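Long-range contacts in cyanuric acid amidohydrolase (Azorhizobium caulinodans, PDB 4NQ3), which hydrolyses cyanuric acid, opening its s-triazine ring to give carboxybiuret, a step in the breakdown of herbicides such as atrazine: residues G185-L193 and S333-P341; Q127-A138 and L232-G240. All coordinates share one frame; numbering follows the deposited sequence.

Contact 1: G185-L193 and S333-P341; sequences GLSRGASAL and SGGGEHQGP. With MG (magnesium ion), chain K; BR8 (barbituric acid), chain C.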
loop_
_atom_site.group_PDB
_atom_site.type_symbol
_atom_site.label_atom_id
_atom_site.label_comp_id
_atom_site.label_asym_id
_atom_site.label_seq_id
_atom_site.Cartn_x
_atom_site.Cartn_y
_atom_site.Cartn_z
ATOM N N GLY A 185 -12.250 -7.445 -12.873
ATOM C CA GLY A 185 -12.229 -8.865 -13.146
ATOM C C GLY A 185 -13.386 -9.257 -14.064
ATOM O O GLY A 185 -13.184 -10.011 -15.025
ATOM N N LEU A 186 -14.587 -8.735 -13.785
ATOM C CA LEU A 186 -15.768 -9.057 -14.582
ATOM C C LEU A 186 -15.544 -8.581 -16.015
ATOM O O LEU A 186 -15.851 -9.279 -16.992
ATOM C CB LEU A 186 -17.039 -8.414 -13.989
ATOM C CG LEU A 186 -17.482 -9.092 -12.685
ATOM C CD1 LEU A 186 -18.600 -8.403 -11.978
ATOM C CD2 LEU A 186 -17.845 -10.474 -13.008
ATOM N N SER A 187 -15.008 -7.375 -16.145
ATOM C CA SER A 187 -14.809 -6.836 -17.472
ATOM C C SER A 187 -13.767 -7.661 -18.244
ATOM O O SER A 187 -13.965 -7.950 -19.434
ATOM C CB SER A 187 -14.411 -5.369 -17.415
ATOM O OG SER A 187 -14.233 -4.907 -18.744
ATOM N N ARG A 188 -12.666 -8.034 -17.583
ATOM C CA ARG A 188 -11.673 -8.877 -18.238
ATOM C C ARG A 188 -12.313 -10.212 -18.612
ATOM O O ARG A 188 -12.118 -10.719 -19.721
ATOM C CB ARG A 188 -10.444 -9.124 -17.342
ATOM C CG ARG A 188 -9.483 -7.956 -17.142
ATOM C CD ARG A 188 -8.248 -8.374 -16.337
ATOM N NE ARG A 188 -8.646 -8.836 -15.016
ATOM C CZ ARG A 188 -8.482 -8.135 -13.895
ATOM N NH1 ARG A 188 -7.897 -6.944 -13.934
ATOM N NH2 ARG A 188 -8.888 -8.626 -12.728
ATOM N N GLY A 189 -13.096 -10.759 -17.687
ATOM C CA GLY A 189 -13.717 -12.056 -17.865
ATOM C C GLY A 189 -14.699 -12.087 -19.015
ATOM O O GLY A 189 -14.645 -13.000 -19.846
ATOM N N ALA A 190 -15.611 -11.114 -19.055
ATOM C CA ALA A 190 -16.581 -11.037 -20.144
ATOM C C ALA A 190 -15.878 -10.869 -21.485
ATOM O O ALA A 190 -16.212 -11.528 -22.454
ATOM C CB ALA A 190 -17.555 -9.928 -19.921
ATOM N N SER A 191 -14.891 -9.992 -21.534
ATOM C CA SER A 191 -14.101 -9.831 -22.744
ATOM C C SER A 191 -13.418 -11.127 -23.162
ATOM O O SER A 191 -13.385 -11.467 -24.342
ATOM C CB SER A 191 -13.048 -8.748 -22.539
ATOM O OG SER A 191 -13.688 -7.508 -22.326
ATOM N N ALA A 192 -12.872 -11.859 -22.201
ATOM C CA ALA A 192 -12.198 -13.106 -22.515
ATOM C C ALA A 192 -13.184 -14.116 -23.130
ATOM O O ALA A 192 -12.872 -14.783 -24.116
ATOM C CB ALA A 192 -11.545 -13.672 -21.268
ATOM N N LEU A 193 -14.389 -14.204 -22.577
ATOM C CA LEU A 193 -15.369 -15.139 -23.123
ATOM C C LEU A 193 -15.762 -14.705 -24.521
ATOM O O LEU A 193 -16.017 -15.530 -25.395
ATOM C CB LEU A 193 -16.593 -15.222 -22.223
ATOM C CG LEU A 193 -16.202 -16.015 -20.987
ATOM C CD1 LEU A 193 -17.290 -15.988 -19.924
ATOM C CD2 LEU A 193 -15.818 -17.419 -21.405
ATOM N N SER A 333 0.597 -9.009 -17.556
ATOM C CA SER A 333 -0.680 -8.392 -17.239
ATOM C C SER A 333 -1.430 -9.269 -16.220
ATOM O O SER A 333 -1.439 -10.488 -16.352
ATOM C CB SER A 333 -1.485 -8.221 -18.524
ATOM O OG SER A 333 -2.814 -7.876 -18.233
ATOM N N GLY A 334 -2.029 -8.666 -15.199
ATOM C CA GLY A 334 -2.603 -9.438 -14.100
ATOM C C GLY A 334 -4.082 -9.726 -14.261
ATOM O O GLY A 334 -4.781 -8.988 -14.932
ATOM N N GLY A 335 -4.560 -10.800 -13.644
ATOM C CA GLY A 335 -5.973 -11.140 -13.657
ATOM C C GLY A 335 -6.347 -11.948 -14.885
ATOM O O GLY A 335 -6.525 -11.403 -15.977
ATOM N N GLY A 336 -6.492 -13.254 -14.712
ATOM C CA GLY A 336 -6.680 -14.104 -15.862
ATOM C C GLY A 336 -8.020 -14.777 -15.891
ATOM O O GLY A 336 -8.108 -15.987 -16.198
ATOM N N GLU A 337 -9.064 -13.994 -15.599
ATOM C CA GLU A 337 -10.441 -14.495 -15.639
ATOM C C GLU A 337 -10.765 -15.068 -17.021
ATOM O O GLU A 337 -10.785 -14.340 -18.014
ATOM C CB GLU A 337 -11.421 -13.388 -15.293
ATOM C CG GLU A 337 -11.322 -12.868 -13.865
ATOM C CD GLU A 337 -10.266 -11.778 -13.694
ATOM O OE1 GLU A 337 -9.573 -11.455 -14.687
ATOM O OE2 GLU A 337 -10.140 -11.242 -12.561
ATOM N N HIS A 338 -10.995 -16.373 -17.092
ATOM C CA HIS A 338 -11.275 -17.044 -18.367
ATOM C C HIS A 338 -10.147 -16.911 -19.368
ATOM O O HIS A 338 -10.349 -17.114 -20.570
ATOM C CB HIS A 338 -12.563 -16.509 -18.983
ATOM C CG HIS A 338 -13.743 -16.626 -18.077
ATOM N ND1 HIS A 338 -14.347 -17.832 -17.798
ATOM C CD2 HIS A 338 -14.403 -15.696 -17.348
ATOM C CE1 HIS A 338 -15.341 -17.636 -16.952
ATOM N NE2 HIS A 338 -15.402 -16.347 -16.671
ATOM N N GLN A 339 -8.959 -16.570 -18.873
ATOM C CA GLN A 339 -7.776 -16.503 -19.721
ATOM C C GLN A 339 -6.811 -17.593 -19.301
ATOM O O GLN A 339 -6.005 -17.417 -18.397
ATOM C CB GLN A 339 -7.148 -15.124 -19.629
ATOM C CG GLN A 339 -8.186 -14.055 -19.910
ATOM C CD GLN A 339 -7.803 -12.699 -19.355
ATOM O OE1 GLN A 339 -6.793 -12.106 -19.740
ATOM N NE2 GLN A 339 -8.606 -12.206 -18.426
ATOM N N GLY A 340 -6.925 -18.753 -19.922
ATOM C CA GLY A 340 -6.201 -19.904 -19.418
ATOM C C GLY A 340 -6.973 -20.435 -18.232
ATOM O O GLY A 340 -7.973 -19.847 -17.831
ATOM N N PRO A 341 -6.520 -21.555 -17.674
ATOM C CA PRO A 341 -7.083 -22.217 -16.489
ATOM C C PRO A 341 -7.014 -21.358 -15.237
ATOM O O PRO A 341 -6.275 -20.376 -15.218
ATOM C CB PRO A 341 -6.188 -23.425 -16.325
ATOM C CG PRO A 341 -4.886 -23.019 -16.956
ATOM C CD PRO A 341 -5.304 -22.228 -18.156
HETATM MG MG MG K . -6.387 -18.026 -16.123
HETATM N N1 BR8 C . -5.217 -3.412 -15.961
HETATM C C2 BR8 C . -3.955 -2.931 -15.886
HETATM O O2 BR8 C . -3.797 -1.727 -15.938
HETATM N N3 BR8 C . -2.896 -3.781 -15.745
HETATM C C4 BR8 C . -3.070 -5.187 -15.667
HETATM O O4 BR8 C . -2.094 -5.918 -15.533
HETATM C C5 BR8 C . -4.439 -5.861 -15.781
HETATM C C6 BR8 C . -5.498 -4.775 -15.920
HETATM O O8 BR8 C . -6.662 -5.096 -15.996
#
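The substrate pocket and the loop that binds the magnesium ion meet here, where Arg-188 of helix 180-199 is held by Glu-337 of the loop that follows strand 331-334. The grip is side-on and bidentate: Arg-188 NE lies 2.8 Å from Glu-337 OE1 and Arg-188 NH2 lies 2.9 Å from Glu-337 OE2, both oxygens met on their syn side, with guanidinium and carboxylate planes 21° apart. A bend in the glutamate chain at chi2 (85°) turns its carboxylate back to the arginine. With the guanidinium fixed in rotation, Arg-188 NH1 donates to O8 of barbituric acid at 3.0 Å, while Gly-334 N binds O4 of the same ring at 2.8 Å. Gly-334 O and the CA of Gly-335 lie over one guanidinium face. Farther along the helix, Leu-193 CD1 sits over the centre of the His-338 ring, 3.8 Å from its centroid, a CH-pi contact, and Ala-192 CB packs against Gln-339 CG. Gln-339 O, 2.4 Å from the magnesium ion, and Pro-341 O bind the metal, together with Gly-344 O. Beyond the pair, the His-338 nitrogens bond to Leu-218 O and Cys-213 N, and Gln-339 OE1 to Cys-225 N of strand 223-227; another side of helix 180-199, through Ala-190 and Ser-191, rests on helix 125-141.

Contact 2: Q127-A138 and L232-G240; sequences QVRMVAQAVRRA and LGHEIVVLG. With SO4 (sulfate ion), chain F.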
loop_
_atom_site.group_PDB
_atom_site.type_symbol
_atom_site.label_atom_id
_atom_site.label_comp_id
_atom_site.label_asym_id
_atom_site.label_seq_id
_atom_site.Cartn_x
_atom_site.Cartn_y
_atom_site.Cartn_z
ATOM N N GLN A 127 -21.393 -7.268 -22.938
ATOM C CA GLN A 127 -19.966 -7.102 -23.173
ATOM C C GLN A 127 -19.393 -8.238 -23.996
ATOM O O GLN A 127 -18.610 -8.012 -24.921
ATOM C CB GLN A 127 -19.212 -6.989 -21.854
ATOM C CG GLN A 127 -17.746 -6.765 -22.045
ATOM C CD GLN A 127 -17.102 -6.252 -20.785
ATOM O OE1 GLN A 127 -17.629 -6.472 -19.679
ATOM N NE2 GLN A 127 -15.972 -5.538 -20.933
ATOM N N VAL A 128 -19.787 -9.462 -23.657
ATOM C CA VAL A 128 -19.287 -10.635 -24.356
ATOM C C VAL A 128 -19.545 -10.547 -25.845
ATOM O O VAL A 128 -18.635 -10.781 -26.653
ATOM C CB VAL A 128 -19.923 -11.925 -23.860
ATOM C CG1 VAL A 128 -19.414 -13.068 -24.710
ATOM C CG2 VAL A 128 -19.617 -12.158 -22.376
ATOM N N ARG A 129 -20.777 -10.193 -26.214
ATOM C CA ARG A 129 -21.136 -10.145 -27.625
ATOM C C ARG A 129 -20.425 -9.004 -28.311
ATOM O O ARG A 129 -20.022 -9.122 -29.469
ATOM C CB ARG A 129 -22.641 -10.019 -27.807
ATOM C CG ARG A 129 -23.430 -11.246 -27.354
ATOM C CD ARG A 129 -24.884 -11.026 -27.683
ATOM N NE ARG A 129 -25.784 -11.631 -26.708
ATOM C CZ ARG A 129 -26.014 -12.937 -26.588
ATOM N NH1 ARG A 129 -25.414 -13.816 -27.398
ATOM N NH2 ARG A 129 -26.852 -13.363 -25.650
HETATM N N MSE A 130 -20.255 -7.900 -27.591
HETATM C CA MSE A 130 -19.644 -6.713 -28.183
HETATM C C MSE A 130 -18.204 -7.022 -28.583
HETATM O O MSE A 130 -17.786 -6.745 -29.703
HETATM C CB MSE A 130 -19.701 -5.523 -27.213
HETATM C CG MSE A 130 -19.175 -4.258 -27.821
HETATM SE SE MSE A 130 -19.409 -2.681 -26.718
HETATM C CE MSE A 130 -21.339 -2.759 -26.528
ATOM N N VAL A 131 -17.465 -7.632 -27.667
ATOM C CA VAL A 131 -16.071 -7.945 -27.899
ATOM C C VAL A 131 -15.951 -9.026 -28.968
ATOM O O VAL A 131 -15.123 -8.919 -29.881
ATOM C CB VAL A 131 -15.400 -8.397 -26.584
ATOM C CG1 VAL A 131 -14.043 -8.987 -26.836
ATOM C CG2 VAL A 131 -15.299 -7.217 -25.612
ATOM N N ALA A 132 -16.828 -10.028 -28.901
ATOM C CA ALA A 132 -16.818 -11.111 -29.878
ATOM C C ALA A 132 -16.924 -10.579 -31.297
ATOM O O ALA A 132 -16.182 -11.008 -32.187
ATOM C CB ALA A 132 -17.936 -12.065 -29.603
ATOM N N GLN A 133 -17.852 -9.644 -31.503
ATOM C CA GLN A 133 -18.054 -9.024 -32.806
ATOM C C GLN A 133 -16.785 -8.296 -33.222
ATOM O O GLN A 133 -16.340 -8.430 -34.365
ATOM C CB GLN A 133 -19.259 -8.077 -32.791
ATOM C CG GLN A 133 -20.593 -8.761 -33.176
ATOM C CD GLN A 133 -21.854 -8.047 -32.620
ATOM O OE1 GLN A 133 -21.780 -6.947 -32.048
ATOM N NE2 GLN A 133 -23.012 -8.706 -32.759
ATOM N N ALA A 134 -16.225 -7.492 -32.316
ATOM C CA ALA A 134 -14.986 -6.776 -32.608
ATOM C C ALA A 134 -13.817 -7.709 -32.960
ATOM O O ALA A 134 -13.063 -7.455 -33.915
ATOM C CB ALA A 134 -14.607 -5.907 -31.442
ATOM N N VAL A 135 -13.679 -8.803 -32.212
ATOM C CA VAL A 135 -12.594 -9.740 -32.480
ATOM C C VAL A 135 -12.735 -10.365 -33.858
ATOM O O VAL A 135 -11.728 -10.624 -34.527
ATOM C CB VAL A 135 -12.523 -10.856 -31.454
ATOM C CG1 VAL A 135 -11.440 -11.819 -31.836
ATOM C CG2 VAL A 135 -12.241 -10.275 -30.098
ATOM N N ARG A 136 -13.974 -10.595 -34.296
ATOM C CA ARG A 136 -14.177 -11.126 -35.643
ATOM C C ARG A 136 -13.692 -10.087 -36.673
ATOM O O ARG A 136 -12.941 -10.429 -37.600
ATOM C CB ARG A 136 -15.638 -11.519 -35.865
ATOM C CG ARG A 136 -16.030 -12.841 -35.197
ATOM C CD ARG A 136 -17.543 -13.060 -35.284
ATOM N NE ARG A 136 -18.059 -14.094 -34.372
ATOM C CZ ARG A 136 -19.035 -13.886 -33.477
ATOM N NH1 ARG A 136 -19.608 -12.686 -33.366
ATOM N NH2 ARG A 136 -19.449 -14.878 -32.691
ATOM N N ARG A 137 -14.079 -8.823 -36.488
ATOM C CA ARG A 137 -13.624 -7.739 -37.356
ATOM C C ARG A 137 -12.113 -7.637 -37.412
ATOM O O ARG A 137 -11.543 -7.588 -38.493
ATOM C CB ARG A 137 -14.207 -6.399 -36.910
ATOM C CG ARG A 137 -15.613 -6.134 -37.432
ATOM C CD ARG A 137 -16.115 -4.768 -37.025
ATOM N NE ARG A 137 -16.779 -4.842 -35.733
ATOM C CZ ARG A 137 -16.534 -4.021 -34.724
ATOM N NH1 ARG A 137 -15.617 -3.070 -34.853
ATOM N NH2 ARG A 137 -17.192 -4.165 -33.584
ATOM N N ALA A 138 -11.456 -7.612 -36.259
ATOM C CA ALA A 138 -10.004 -7.510 -36.262
ATOM C C ALA A 138 -9.358 -8.708 -36.963
ATOM O O ALA A 138 -8.368 -8.547 -37.682
ATOM C CB ALA A 138 -9.482 -7.394 -34.853
ATOM N N LEU A 232 -14.166 4.078 -22.317
ATOM C CA LEU A 232 -15.514 3.587 -22.063
ATOM C C LEU A 232 -15.892 2.406 -22.951
ATOM O O LEU A 232 -16.873 1.710 -22.668
ATOM C CB LEU A 232 -16.536 4.706 -22.228
ATOM C CG LEU A 232 -16.321 5.818 -21.207
ATOM C CD1 LEU A 232 -17.387 6.857 -21.406
ATOM C CD2 LEU A 232 -16.310 5.268 -19.756
ATOM N N GLY A 233 -15.111 2.194 -24.014
ATOM C CA GLY A 233 -15.276 1.052 -24.912
ATOM C C GLY A 233 -14.140 0.027 -24.865
ATOM O O GLY A 233 -13.552 -0.225 -23.799
ATOM N N HIS A 234 -13.853 -0.596 -26.009
ATOM C CA HIS A 234 -12.794 -1.608 -26.088
ATOM C C HIS A 234 -11.799 -1.337 -27.217
ATOM O O HIS A 234 -12.167 -0.773 -28.252
ATOM C CB HIS A 234 -13.382 -3.014 -26.299
ATOM C CG HIS A 234 -14.429 -3.406 -25.305
ATOM N ND1 HIS A 234 -15.742 -3.008 -25.413
ATOM C CD2 HIS A 234 -14.358 -4.163 -24.183
ATOM C CE1 HIS A 234 -16.436 -3.502 -24.402
ATOM N NE2 HIS A 234 -15.621 -4.208 -23.639
ATOM N N GLU A 235 -10.543 -1.744 -27.020
ATOM C CA GLU A 235 -9.575 -1.825 -28.123
ATOM C C GLU A 235 -9.229 -3.286 -28.328
ATOM O O GLU A 235 -8.925 -3.987 -27.371
ATOM C CB GLU A 235 -8.322 -1.030 -27.836
ATOM C CG GLU A 235 -8.628 0.349 -27.289
ATOM C CD GLU A 235 -8.590 1.428 -28.359
ATOM O OE1 GLU A 235 -7.647 2.261 -28.321
ATOM O OE2 GLU A 235 -9.513 1.458 -29.217
ATOM N N ILE A 236 -9.290 -3.752 -29.566
ATOM C CA ILE A 236 -8.961 -5.131 -29.867
ATOM C C ILE A 236 -7.759 -5.216 -30.817
ATOM O O ILE A 236 -7.703 -4.521 -31.845
ATOM C CB ILE A 236 -10.148 -5.859 -30.490
ATOM C CG1 ILE A 236 -11.217 -6.119 -29.433
ATOM C CG2 ILE A 236 -9.711 -7.181 -31.090
ATOM C CD1 ILE A 236 -12.051 -4.922 -29.128
ATOM N N VAL A 237 -6.802 -6.074 -30.477
ATOM C CA VAL A 237 -5.677 -6.326 -31.361
ATOM C C VAL A 237 -5.477 -7.818 -31.478
ATOM O O VAL A 237 -5.214 -8.475 -30.475
ATOM C CB VAL A 237 -4.389 -5.685 -30.830
ATOM C CG1 VAL A 237 -3.254 -5.974 -31.762
ATOM C CG2 VAL A 237 -4.586 -4.200 -30.705
ATOM N N VAL A 238 -5.602 -8.347 -32.695
ATOM C CA VAL A 238 -5.411 -9.776 -32.967
ATOM C C VAL A 238 -4.032 -10.035 -33.579
ATOM O O VAL A 238 -3.684 -9.444 -34.590
ATOM C CB VAL A 238 -6.491 -10.312 -33.934
ATOM C CG1 VAL A 238 -6.155 -11.694 -34.408
ATOM C CG2 VAL A 238 -7.854 -10.281 -33.305
ATOM N N LEU A 239 -3.269 -10.940 -32.985
ATOM C CA LEU A 239 -1.966 -11.340 -33.512
ATOM C C LEU A 239 -1.991 -12.799 -33.951
ATOM O O LEU A 239 -2.459 -13.674 -33.214
ATOM C CB LEU A 239 -0.869 -11.147 -32.463
ATOM C CG LEU A 239 -0.797 -9.777 -31.825
ATOM C CD1 LEU A 239 0.203 -9.810 -30.697
ATOM C CD2 LEU A 239 -0.392 -8.771 -32.871
ATOM N N GLY A 240 -1.475 -13.075 -35.142
ATOM C CA GLY A 240 -1.523 -14.429 -35.638
ATOM C C GLY A 240 -0.516 -14.651 -36.730
ATOM O O GLY A 240 0.293 -13.768 -37.023
HETATM S S SO4 F . -13.582 -1.241 -36.346
HETATM O O1 SO4 F . -14.232 -2.367 -37.022
HETATM O O2 SO4 F . -14.273 0.019 -36.624
HETATM O O3 SO4 F . -13.635 -1.468 -34.906
HETATM O O4 SO4 F . -12.195 -1.147 -36.812
#
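With CG trans to its backbone N (chi1 -178°) and the chain extended, Gln-127 reaches His-234, whose own CG stands anti to the carbonyl carbon, bringing its imidazole against the helix. Gln-127 NE2 donates to His-234 NE2 at 3.0 Å, nearly in the ring plane but with a bent N-H...N angle of 147°; Gln-127 OE1 is hydrogen-bonded to Gly-123 N, and His-234 ND1 to Thr-114 OG1. Val-131 CG2 sits over one face of the same ring, 3.7 Å from the centroid, a CH-pi contact, while the selenium of selenomethionine Met-130 comes to its edge, SE lying 3.9 Å from CE1 of His-234. A leucine in place of His-234 would probably leave both Gln-127 NE2 and Thr-114 OG1 without their imidazole mates. Farther along, the contact is purely apolar: Ile-236 CD1 meets Ala-134 CB at 3.6 Å, and Ala-138 CB touches both Ile-236 CG2 and, at 3.7 Å, Val-238 CG2. The helix and strand segments cross at -46°, their axes 7.9 Å apart at closest approach. Strand 235-242 lies between 106-113 and 150-157 in its sheet, with helix 125-141 packed on one face beside helix 180-199 and Val-237 turned away toward strand 34-41.

Both contacts are buried, but contact 1 joins what are assigned as repeating units B and C, whereas contact 2 lies wholly within unit B. Contact 1 combines a salt bridge and ligand bonds with apolar packing, at the substrate pocket and a metal site; contact 2 is mostly hydrocarbon between a helix and its sheet, with one polar end. They meet through neighbouring helices of unit B: Ser-187 OG and Gln-127 NE2 are 2.9 Å apart, a probable hydrogen bond. Gln-127 thus links the two helices, tying the one that carries the substrate-binding arginine to the one lying over strand 235-242.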